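Local structure of glycerophosphodiester phosphodiesterase (Cytophaga hutchinsonii ATCC 33406, 3CH0) at residues P241-T246 with G260-Y265. The protein belongs to the glycerophosphodiester phosphodiesterase family, whose members are built on a TIM-barrel fold. Residues are numbered along the deposited sequence; the frame is centred on the assembly and turned at random.
With EDO (1,2-ethanediol), chain E; EDO (1,2-ethanediol), chain H.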
ATOM      1  N   PRO A 241       2.898  -4.737  10.965  1.00  9.82           N
ATOM      2  CA  PRO A 241       3.723  -3.538  10.871  1.00  9.91           C
ATOM      3  C   PRO A 241       4.438  -3.365   9.538  1.00  9.53           C
ATOM      4  O   PRO A 241       4.553  -4.304   8.748  1.00 10.54           O
ATOM      5  CB  PRO A 241       4.760  -3.721  11.963  1.00  9.74           C
ATOM      6  CG  PRO A 241       4.694  -5.086  12.408  1.00 17.24           C
ATOM      7  CD  PRO A 241       3.528  -5.789  11.780  1.00 10.14           C
ATOM      8  N   TRP A 242       4.946  -2.147   9.368  1.00  9.99           N
ATOM      9  CA  TRP A 242       5.630  -1.738   8.140  1.00  9.56           C
ATOM     10  C   TRP A 242       6.781  -0.805   8.471  1.00  9.21           C
ATOM     11  O   TRP A 242       6.776  -0.263   9.558  1.00  9.72           O
ATOM     12  CB  TRP A 242       4.640  -0.976   7.224  1.00 11.46           C
ATOM     13  CG  TRP A 242       3.915   0.159   7.933  1.00 11.23           C
ATOM     14  CD1 TRP A 242       2.704   0.083   8.578  1.00  9.71           C
ATOM     15  CD2 TRP A 242       4.359   1.512   8.110  1.00  8.20           C
ATOM     16  NE1 TRP A 242       2.363   1.289   9.091  1.00  9.92           N
ATOM     17  CE2 TRP A 242       3.367   2.188   8.837  1.00  9.25           C
ATOM     18  CE3 TRP A 242       5.502   2.236   7.715  1.00  9.41           C
ATOM     19  CZ2 TRP A 242       3.506   3.543   9.182  1.00 10.65           C
ATOM     20  CZ3 TRP A 242       5.619   3.578   8.062  1.00 12.64           C
ATOM     21  CH2 TRP A 242       4.613   4.226   8.765  1.00 12.29           C
ATOM     22  N   THR A 243       7.728  -0.586   7.555  1.00  9.72           N
ATOM     23  CA  THR A 243       8.059  -1.409   6.429  1.00  9.65           C
ATOM     24  C   THR A 243       9.361  -2.069   6.855  1.00 10.32           C
ATOM     25  O   THR A 243      10.366  -1.391   7.114  1.00 11.10           O
ATOM     26  CB  THR A 243       8.219  -0.560   5.159  1.00 10.60           C
ATOM     27  OG1 THR A 243       6.938   0.018   4.829  1.00 10.96           O
ATOM     28  CG2 THR A 243       8.679  -1.392   3.968  1.00 10.91           C
ATOM     29  N   VAL A 244       9.346  -3.394   6.935  1.00  8.57           N
ATOM     30  CA  VAL A 244      10.378  -4.179   7.613  1.00  9.67           C
ATOM     31  C   VAL A 244      11.242  -4.924   6.613  1.00 10.83           C
ATOM     32  O   VAL A 244      10.765  -5.791   5.914  1.00 10.64           O
ATOM     33  CB  VAL A 244       9.775  -5.110   8.639  1.00 10.50           C
ATOM     34  CG1 VAL A 244      10.881  -5.661   9.545  1.00 10.47           C
ATOM     35  CG2 VAL A 244       8.657  -4.425   9.493  1.00 10.30           C
ATOM     36  N   ASN A 245      12.536  -4.532   6.531  1.00 11.12           N
ATOM     37  CA  ASN A 245      13.368  -4.849   5.375  1.00 10.24           C
ATOM     38  C   ASN A 245      14.620  -5.678   5.707  1.00 11.53           C
ATOM     39  O   ASN A 245      15.525  -5.776   4.884  1.00 13.41           O
ATOM     40  CB  ASN A 245      13.766  -3.553   4.641  1.00 10.40           C
ATOM     41  CG  ASN A 245      12.578  -2.944   3.875  1.00  9.02           C
ATOM     42  OD1 ASN A 245      11.590  -3.666   3.679  1.00 11.81           O
ATOM     43  ND2 ASN A 245      12.726  -1.715   3.373  1.00 11.69           N
ATOM     44  N   THR A 246      14.691  -6.252   6.906  1.00 12.08           N
ATOM     45  CA  THR A 246      15.787  -7.137   7.279  1.00 12.65           C
ATOM     46  C   THR A 246      15.224  -8.399   7.891  1.00 12.80           C
ATOM     47  O   THR A 246      14.176  -8.361   8.532  1.00 12.27           O
ATOM     48  CB  THR A 246      16.868  -6.513   8.218  1.00 13.62           C
ATOM     49  OG1 THR A 246      16.287  -6.266   9.505  1.00 13.95           O
ATOM     50  CG2 THR A 246      17.426  -5.259   7.602  1.00 13.03           C
ATOM     51  N   GLY A 260       1.615 -10.518  10.500  1.00 11.28           N
ATOM     52  CA  GLY A 260       2.062 -10.290   9.143  1.00 11.27           C
ATOM     53  C   GLY A 260       3.174  -9.271   9.138  1.00  9.61           C
ATOM     54  O   GLY A 260       3.460  -8.639  10.136  1.00 11.61           O
ATOM     55  N   ILE A 261       3.688  -9.072   7.933  1.00 10.24           N
ATOM     56  CA  ILE A 261       4.778  -8.112   7.683  1.00  8.64           C
ATOM     57  C   ILE A 261       4.577  -7.480   6.338  1.00 10.96           C
ATOM     58  O   ILE A 261       4.285  -8.164   5.372  1.00 11.85           O
ATOM     59  CB  ILE A 261       6.158  -8.796   7.676  1.00 12.15           C
ATOM     60  CG1 ILE A 261       6.494  -9.238   9.104  1.00 13.45           C
ATOM     61  CG2 ILE A 261       7.311  -7.899   7.063  1.00 12.88           C
ATOM     62  CD1 ILE A 261       6.987  -8.149  10.042  1.00 12.18           C
ATOM     63  N   ILE A 262       4.735  -6.152   6.314  1.00  8.71           N
ATOM     64  CA  ILE A 262       4.824  -5.383   5.088  1.00  7.25           C
ATOM     65  C   ILE A 262       6.323  -5.115   4.856  1.00  8.08           C
ATOM     66  O   ILE A 262       6.945  -4.441   5.651  1.00 10.66           O
ATOM     67  CB  ILE A 262       3.936  -4.112   5.167  1.00  8.78           C
ATOM     68  CG1 ILE A 262       2.457  -4.467   5.330  1.00 10.67           C
ATOM     69  CG2 ILE A 262       4.275  -3.110   3.967  1.00  8.87           C
ATOM     70  CD1 ILE A 262       1.678  -3.363   5.984  1.00  9.95           C
ATOM     71  N   THR A 263       6.804  -5.548   3.694  1.00  9.27           N
ATOM     72  CA  THR A 263       8.214  -5.429   3.374  1.00  7.83           C
ATOM     73  C   THR A 263       8.521  -5.098   1.926  1.00  8.51           C
ATOM     74  O   THR A 263       7.853  -5.584   1.020  1.00  8.96           O
ATOM     75  CB  THR A 263       8.946  -6.772   3.708  1.00 11.18           C
ATOM     76  OG1 THR A 263      10.361  -6.668   3.416  1.00 10.08           O
ATOM     77  CG2 THR A 263       8.401  -7.997   2.943  1.00  9.98           C
ATOM     78  N   ASP A 264       9.558  -4.282   1.730  1.00  9.49           N
ATOM     79  CA  ASP A 264      10.057  -3.991   0.378  1.00  7.72           C
ATOM     80  C   ASP A 264      10.760  -5.194  -0.259  1.00  7.69           C
ATOM     81  O   ASP A 264      11.004  -5.172  -1.455  1.00  9.62           O
ATOM     82  CB  ASP A 264      11.030  -2.807   0.417  1.00  9.94           C
ATOM     83  CG  ASP A 264      10.320  -1.517   0.673  1.00 11.11           C
ATOM     84  OD1 ASP A 264       9.270  -1.275   0.014  1.00 11.50           O
ATOM     85  OD2 ASP A 264      10.802  -0.736   1.523  1.00 11.94           O
ATOM     86  N   TYR A 265      11.181  -6.153   0.575  1.00  9.19           N
ATOM     87  CA  TYR A 265      11.960  -7.317   0.170  1.00 10.52           C
ATOM     88  C   TYR A 265      11.254  -8.626   0.520  1.00  9.05           C
ATOM     89  O   TYR A 265      11.693  -9.426   1.386  1.00 10.54           O
ATOM     90  CB  TYR A 265      13.343  -7.224   0.840  1.00 10.10           C
ATOM     91  CG  TYR A 265      14.165  -6.042   0.441  1.00 10.63           C
ATOM     92  CD1 TYR A 265      14.910  -6.067  -0.743  1.00 11.03           C
ATOM     93  CD2 TYR A 265      14.181  -4.928   1.203  1.00 13.94           C
ATOM     94  CE1 TYR A 265      15.692  -4.992  -1.116  1.00 12.65           C
ATOM     95  CE2 TYR A 265      14.905  -3.814   0.824  1.00 13.47           C
ATOM     96  CZ  TYR A 265      15.693  -3.871  -0.312  1.00 15.56           C
ATOM     97  OH  TYR A 265      16.411  -2.761  -0.659  1.00 14.25           O
TER
HETATM   98  C1  EDO E 275       9.552   1.713   9.335  1.00 30.99           C
HETATM   99  O1  EDO E 275       9.367   1.987   7.960  1.00 23.64           O
HETATM  100  C2  EDO E 275      10.646   2.600   9.934  1.00 24.91           C
HETATM  101  O2  EDO E 275      10.114   3.850  10.370  1.00 28.94           O
HETATM  102  C1  EDO H 278      12.849  -0.511   9.238  1.00 17.37           C
HETATM  103  O1  EDO H 278      13.624  -0.635  10.453  1.00 14.57           O
HETATM  104  C2  EDO H 278      13.600  -1.074   8.027  1.00 13.94           C
HETATM  105  O2  EDO H 278      13.822  -2.472   8.032  1.00 12.77           O
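N245 sets its carboxamide at the edge of the Y265 ring, with CG in the ring plane 3.7 Å from the ring atom CD2 and the amide turned perpendicular to the ring. This is the closing seam of a TIM barrel: 241-246 follows strand 238-239 and leads into helix 247-256, after which strand 260-263 runs in roughly the same direction and pairs on its other side with strand 10-13. Two backbone bonds tie I262 to 241-246, I262 N giving to P241 O and V244 N to I262 O. The second donor is one residue beyond the regular parallel step; T243 N goes to O1 of an ethanediol (chain E) instead. T243, preceded by a cis peptide bond, brings its CA to 3.3 Å from I262 O, a CA-H...O contact that shares the acceptor with V244 N. On one side of the seam W242 CB packs on I262 CB at 3.8 Å; with CG between backbone N and carbonyl carbon (chi1 52°), the indole leads away from 260-265 and its NE1 binds S218 O. V244 meets I261 on the helix side, CB to CG2; the two side chains cross at about a right angle, and both touch L253 of helix 247-256.

From T263 on, side chains take part in every bond across the seam. N245 uses both ends of its amide on D264: OD1 receives D264 N, tilted 22° from the carbonyl plane, while ND2 gives a nearly straight bond to OD2. D264 OD2 accepts through its anti lone pair, lies close to the plane of the N245 amide, and also pairs with R18; OD1 of D264 takes H14 ND1. The carboxylate is thus held at both oxygens. T263 OG1, anti to its own backbone N, donates to V244 O at 2.7 Å and accepts Y265 N at 3.0 Å, closing an ST turn.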